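Local coordinates for protein fibrillarin-like rRNA/tRNA 2'-O-methyltransferase (Methanocaldococcus jannaschii, PDB 1FBN) that probably transfers methyl groups from S-adenosyl-L-methionine to ribose 2'-hydroxyls of rRNA and tRNA, at sites chosen by a guide RNA in box C/D particles, at residues Val151-Pro154 / Glu158-Ile161; Lys179-Asp184 / Lys190-Glu195. One frame throughout, in Å; residues are numbered along the deposited sequence.

Contact 1: Val151-Pro154 / Glu158-Ile161; sequences VAQP and EILI
Val151 and Gln153 reach from the loop that follows strand 144-149 to Ile159, on the first turns of helix 156-167. This strand-loop-helix unit of the Rossmann-like methyltransferase fold holds Val151 and Gln153 of the predicted S-adenosyl-L-methionine site. The contact is slight, burying only 80 Å² in all, and the backbones stay well apart, with the CA atoms of Val151 and Ile159 separated by 9.2 Å. Ile159 bridges the gap with its long branch: CG1 lies anti to the carbonyl carbon (chi1 -73°) and the chain runs on extended, carrying CD1 out to the loop. There Ile159 CD1 meets one methyl of Val151, CG2, at 4.3 Å. The Gln153 side chain, extended beyond CG, crosses that of Ile159 at about a right angle, its outer end lying near CD1 of Ile159. A branched aliphatic residue suits position 159, because it is buried and its side chain also rests on Ala131 and Asn132, Ala131 being another predicted cofactor residue. Gln153 is exposed, a place that suits a polar residue. The loop itself is bent by an inverse gamma turn centred on Ala152, closed by a weak bond from Gln153 N to Val151 O at 3.1 Å.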
loop_
_atom_site.group_PDB
_atom_site.type_symbol
_atom_site.label_atom_id
_atom_site.label_comp_id
_atom_site.label_asym_id
_atom_site.label_seq_id
_atom_site.Cartn_x
_atom_site.Cartn_y
_atom_site.Cartn_z
ATOM N N VAL A 151 0.438 5.465 -8.120
ATOM C CA VAL A 151 0.884 5.874 -9.445
ATOM C C VAL A 151 0.632 7.370 -9.603
ATOM O O VAL A 151 -0.505 7.843 -9.497
ATOM C CB VAL A 151 0.234 5.022 -10.601
ATOM C CG1 VAL A 151 -0.412 3.765 -10.054
ATOM C CG2 VAL A 151 -0.740 5.826 -11.447
ATOM N N ALA A 152 1.719 8.120 -9.762
ATOM C CA ALA A 152 1.649 9.573 -9.916
ATOM C C ALA A 152 1.337 9.967 -11.358
ATOM O O ALA A 152 2.224 10.369 -12.115
ATOM C CB ALA A 152 2.951 10.216 -9.449
ATOM N N GLN A 153 0.063 9.857 -11.721
ATOM C CA GLN A 153 -0.400 10.189 -13.058
ATOM C C GLN A 153 -1.737 10.910 -12.986
ATOM O O GLN A 153 -2.492 10.737 -12.028
ATOM C CB GLN A 153 -0.555 8.917 -13.891
ATOM C CG GLN A 153 0.749 8.213 -14.199
ATOM C CD GLN A 153 0.554 6.932 -14.981
ATOM O OE1 GLN A 153 -0.535 6.651 -15.482
ATOM N NE2 GLN A 153 1.613 6.141 -15.084
ATOM N N PRO A 154 -2.056 11.718 -14.011
ATOM C CA PRO A 154 -3.309 12.472 -14.076
ATOM C C PRO A 154 -4.544 11.577 -14.075
ATOM O O PRO A 154 -5.610 11.989 -13.626
ATOM C CB PRO A 154 -3.190 13.212 -15.410
ATOM C CG PRO A 154 -1.720 13.378 -15.585
ATOM C CD PRO A 154 -1.205 12.030 -15.172
ATOM N N GLU A 158 -9.106 7.209 -12.346
ATOM C CA GLU A 158 -9.854 6.362 -13.274
ATOM C C GLU A 158 -9.221 4.973 -13.351
ATOM O O GLU A 158 -9.920 3.989 -13.580
ATOM C CB GLU A 158 -9.961 6.989 -14.673
ATOM C CG GLU A 158 -8.683 6.937 -15.500
ATOM C CD GLU A 158 -8.934 7.069 -16.996
ATOM O OE1 GLU A 158 -9.172 6.028 -17.650
ATOM O OE2 GLU A 158 -8.883 8.206 -17.519
ATOM N N ILE A 159 -7.908 4.896 -13.138
ATOM C CA ILE A 159 -7.215 3.609 -13.158
ATOM C C ILE A 159 -7.700 2.749 -11.989
ATOM O O ILE A 159 -7.929 1.554 -12.159
ATOM C CB ILE A 159 -5.665 3.757 -13.097
ATOM C CG1 ILE A 159 -5.118 4.277 -14.430
ATOM C CG2 ILE A 159 -5.011 2.409 -12.778
ATOM C CD1 ILE A 159 -3.617 4.499 -14.420
ATOM N N LEU A 160 -7.869 3.358 -10.813
ATOM C CA LEU A 160 -8.340 2.624 -9.640
ATOM C C LEU A 160 -9.758 2.132 -9.889
ATOM O O LEU A 160 -10.091 0.996 -9.557
ATOM C CB LEU A 160 -8.325 3.507 -8.386
ATOM C CG LEU A 160 -8.767 2.852 -7.064
ATOM C CD1 LEU A 160 -7.750 1.807 -6.624
ATOM C CD2 LEU A 160 -8.928 3.897 -5.975
ATOM N N ILE A 161 -10.576 2.994 -10.493
ATOM C CA ILE A 161 -11.973 2.680 -10.794
ATOM C C ILE A 161 -12.062 1.555 -11.811
ATOM O O ILE A 161 -12.850 0.627 -11.646
ATOM C CB ILE A 161 -12.735 3.923 -11.329
ATOM C CG1 ILE A 161 -12.877 4.969 -10.219
ATOM C CG2 ILE A 161 -14.111 3.526 -11.860
ATOM C CD1 ILE A 161 -13.361 6.315 -10.707
#

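Contact 2: Lys179-Asp184 / Lys190-Glu195; sequences KARSID and KEIFKE
Ile192, on helix 189-203, presses into the loop after strand 172-179, with Ala180, Arg181, Ile183 and Asp184 around it. The apolar contacts come first. With its CG1 branch beside the backbone N (chi1 -64°), Ile192 sends CD1 into the turn, where CD1 meets Asp184 CB at 3.8 Å and Ala180 CB at 4.1 Å. Ile192 CG2 reaches Ile183 CG2 at 4.2 Å, the two isoleucines sliding past each other in opposite directions. Beside them the Phe193 ring brings CZ to 3.6 Å from Ala180 CB, while it also packs on Ile178, Val221 and Phe223 of the sheet. A small residue suits position 180, where the buried methyl lies against Ile192 and the Phe193 ring of the same helix.

The polar contacts lie within the loop. Arg181, folded back by bends at chi2 and chi3, grips one backbone oxygen side-on: its NE lies 2.8 Å from Asp184 O, and its NH2 lies 2.7 Å from the same atom. That oxygen sits in the guanidinium plane; NE approaches on a carbonyl lone pair, whereas NH2 comes from above the carbonyl plane. Arg181 NH2 also bonds to Lys187 O and passes Ile192 CD1 at 3.4 Å, the two side chains crossing at about a right angle. The Asp184 carboxylate serves the next part of the loop, its OD1 accepting from the backbone N of Thr186 and of Lys187. Replacing Arg181 by leucine would probably leave Asp184 O and Lys187 O without these donors and let the loop leading to the helix shift.

Hydrocarbon packing thus joins loop to helix, while hydrogen bonds fix the loop's shape; the carbonyl oxygens of Ala180 and Asp184 accept hydrogen bonds while lying close to the apolar Ile192 side chain.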
loop_
_atom_site.group_PDB
_atom_site.type_symbol
_atom_site.label_atom_id
_atom_site.label_comp_id
_atom_site.label_asym_id
_atom_site.label_seq_id
_atom_site.Cartn_x
_atom_site.Cartn_y
_atom_site.Cartn_z
ATOM N N LYS A 179 -0.722 12.119 -5.344
ATOM C CA LYS A 179 0.210 13.240 -5.383
ATOM C C LYS A 179 -0.529 14.318 -6.180
ATOM O O LYS A 179 -0.706 14.187 -7.394
ATOM C CB LYS A 179 1.491 12.839 -6.115
ATOM C CG LYS A 179 2.474 13.978 -6.295
ATOM C CD LYS A 179 3.701 13.537 -7.071
ATOM C CE LYS A 179 4.647 14.702 -7.301
ATOM N NZ LYS A 179 5.863 14.267 -8.037
ATOM N N ALA A 180 -0.989 15.359 -5.489
ATOM C CA ALA A 180 -1.740 16.443 -6.123
ATOM C C ALA A 180 -1.085 17.030 -7.374
ATOM O O ALA A 180 -1.743 17.197 -8.401
ATOM C CB ALA A 180 -2.024 17.548 -5.114
ATOM N N ARG A 181 0.209 17.321 -7.290
ATOM C CA ARG A 181 0.943 17.911 -8.403
ATOM C C ARG A 181 1.088 17.020 -9.639
ATOM O O ARG A 181 1.453 17.508 -10.709
ATOM C CB ARG A 181 2.312 18.396 -7.933
ATOM C CG ARG A 181 2.271 19.545 -6.931
ATOM C CD ARG A 181 2.151 20.904 -7.601
ATOM N NE ARG A 181 0.813 21.146 -8.122
ATOM C CZ ARG A 181 0.008 22.122 -7.706
ATOM N NH1 ARG A 181 0.399 22.967 -6.758
ATOM N NH2 ARG A 181 -1.200 22.242 -8.231
ATOM N N SER A 182 0.818 15.722 -9.500
ATOM C CA SER A 182 0.908 14.811 -10.645
ATOM C C SER A 182 -0.368 14.896 -11.491
ATOM O O SER A 182 -0.423 14.376 -12.606
ATOM C CB SER A 182 1.147 13.364 -10.192
ATOM O OG SER A 182 -0.007 12.792 -9.598
ATOM N N ILE A 183 -1.383 15.562 -10.945
ATOM C CA ILE A 183 -2.670 15.742 -11.608
ATOM C C ILE A 183 -2.815 17.153 -12.178
ATOM O O ILE A 183 -3.299 17.335 -13.298
ATOM C CB ILE A 183 -3.818 15.449 -10.618
ATOM C CG1 ILE A 183 -3.807 13.958 -10.270
ATOM C CG2 ILE A 183 -5.168 15.877 -11.194
ATOM C CD1 ILE A 183 -4.570 13.620 -9.038
ATOM N N ASP A 184 -2.347 18.143 -11.424
ATOM C CA ASP A 184 -2.440 19.535 -11.844
ATOM C C ASP A 184 -1.305 20.332 -11.196
ATOM O O ASP A 184 -1.038 20.179 -10.006
ATOM C CB ASP A 184 -3.798 20.094 -11.410
ATOM C CG ASP A 184 -4.192 21.341 -12.164
ATOM O OD1 ASP A 184 -3.577 22.402 -11.941
ATOM O OD2 ASP A 184 -5.143 21.266 -12.967
ATOM N N LYS A 190 -5.550 21.563 -2.190
ATOM C CA LYS A 190 -6.777 21.356 -1.430
ATOM C C LYS A 190 -7.965 21.168 -2.379
ATOM O O LYS A 190 -8.843 20.336 -2.136
ATOM C CB LYS A 190 -7.010 22.543 -0.489
ATOM C CG LYS A 190 -7.970 22.255 0.649
ATOM C CD LYS A 190 -7.847 23.283 1.771
ATOM C CE LYS A 190 -8.299 24.672 1.331
ATOM N NZ LYS A 190 -9.739 24.705 0.947
ATOM N N GLU A 191 -7.971 21.923 -3.475
ATOM C CA GLU A 191 -9.033 21.831 -4.471
ATOM C C GLU A 191 -8.871 20.586 -5.342
ATOM O O GLU A 191 -9.857 19.977 -5.751
ATOM C CB GLU A 191 -9.067 23.088 -5.344
ATOM C CG GLU A 191 -9.437 24.364 -4.586
ATOM C CD GLU A 191 -10.748 24.242 -3.810
ATOM O OE1 GLU A 191 -11.825 24.216 -4.444
ATOM O OE2 GLU A 191 -10.699 24.167 -2.560
ATOM N N ILE A 192 -7.621 20.216 -5.616
ATOM C CA ILE A 192 -7.315 19.033 -6.422
ATOM C C ILE A 192 -7.792 17.780 -5.684
ATOM O O ILE A 192 -8.440 16.918 -6.273
ATOM C CB ILE A 192 -5.792 18.916 -6.695
ATOM C CG1 ILE A 192 -5.315 20.099 -7.544
ATOM C CG2 ILE A 192 -5.466 17.596 -7.386
ATOM C CD1 ILE A 192 -3.807 20.215 -7.652
ATOM N N PHE A 193 -7.492 17.698 -4.391
ATOM C CA PHE A 193 -7.894 16.551 -3.587
ATOM C C PHE A 193 -9.409 16.443 -3.497
ATOM O O PHE A 193 -9.959 15.342 -3.544
ATOM C CB PHE A 193 -7.275 16.619 -2.188
ATOM C CG PHE A 193 -5.792 16.355 -2.170
ATOM C CD1 PHE A 193 -5.262 15.254 -2.841
ATOM C CD2 PHE A 193 -4.926 17.206 -1.491
ATOM C CE1 PHE A 193 -3.888 15.003 -2.836
ATOM C CE2 PHE A 193 -3.548 16.965 -1.478
ATOM C CZ PHE A 193 -3.030 15.861 -2.153
ATOM N N LYS A 194 -10.074 17.591 -3.395
ATOM C CA LYS A 194 -11.531 17.646 -3.320
ATOM C C LYS A 194 -12.139 17.059 -4.592
ATOM O O LYS A 194 -13.044 16.225 -4.531
ATOM C CB LYS A 194 -11.991 19.092 -3.131
ATOM C CG LYS A 194 -13.497 19.280 -3.104
ATOM C CD LYS A 194 -13.864 20.742 -2.870
ATOM C CE LYS A 194 -15.377 20.946 -2.834
ATOM N NZ LYS A 194 -16.019 20.675 -4.150
ATOM N N GLU A 195 -11.610 17.474 -5.741
ATOM C CA GLU A 195 -12.082 16.997 -7.037
ATOM C C GLU A 195 -11.794 15.511 -7.239
ATOM O O GLU A 195 -12.601 14.800 -7.832
ATOM C CB GLU A 195 -11.465 17.827 -8.165
ATOM C CG GLU A 195 -11.906 19.290 -8.149
ATOM C CD GLU A 195 -11.181 20.161 -9.165
ATOM O OE1 GLU A 195 -10.187 19.707 -9.771
ATOM O OE2 GLU A 195 -11.609 21.319 -9.352
#

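Contact 1 and contact 2 follow one another along the chain, their centres 12 Å apart. Each joins the loop after a strand to the helix that follows: strand 144-149 with helix 156-167, then strand 172-179 with helix 189-203. The two strands are parallel neighbours in the seven-stranded sheet, whose order 3-2-1-4-5-7-6 marks the class I methyltransferase fold. Their loops therefore emerge at the same end of the sheet and touch, Pro154 CG lying 3.4 Å from Ser182 O and Gln153 O 3.9 Å from Ile183 CG1. Contact 1 carries predicted cofactor residues, and residues 179-184 pack against that loop, consistent with a place next to the predicted cofactor site.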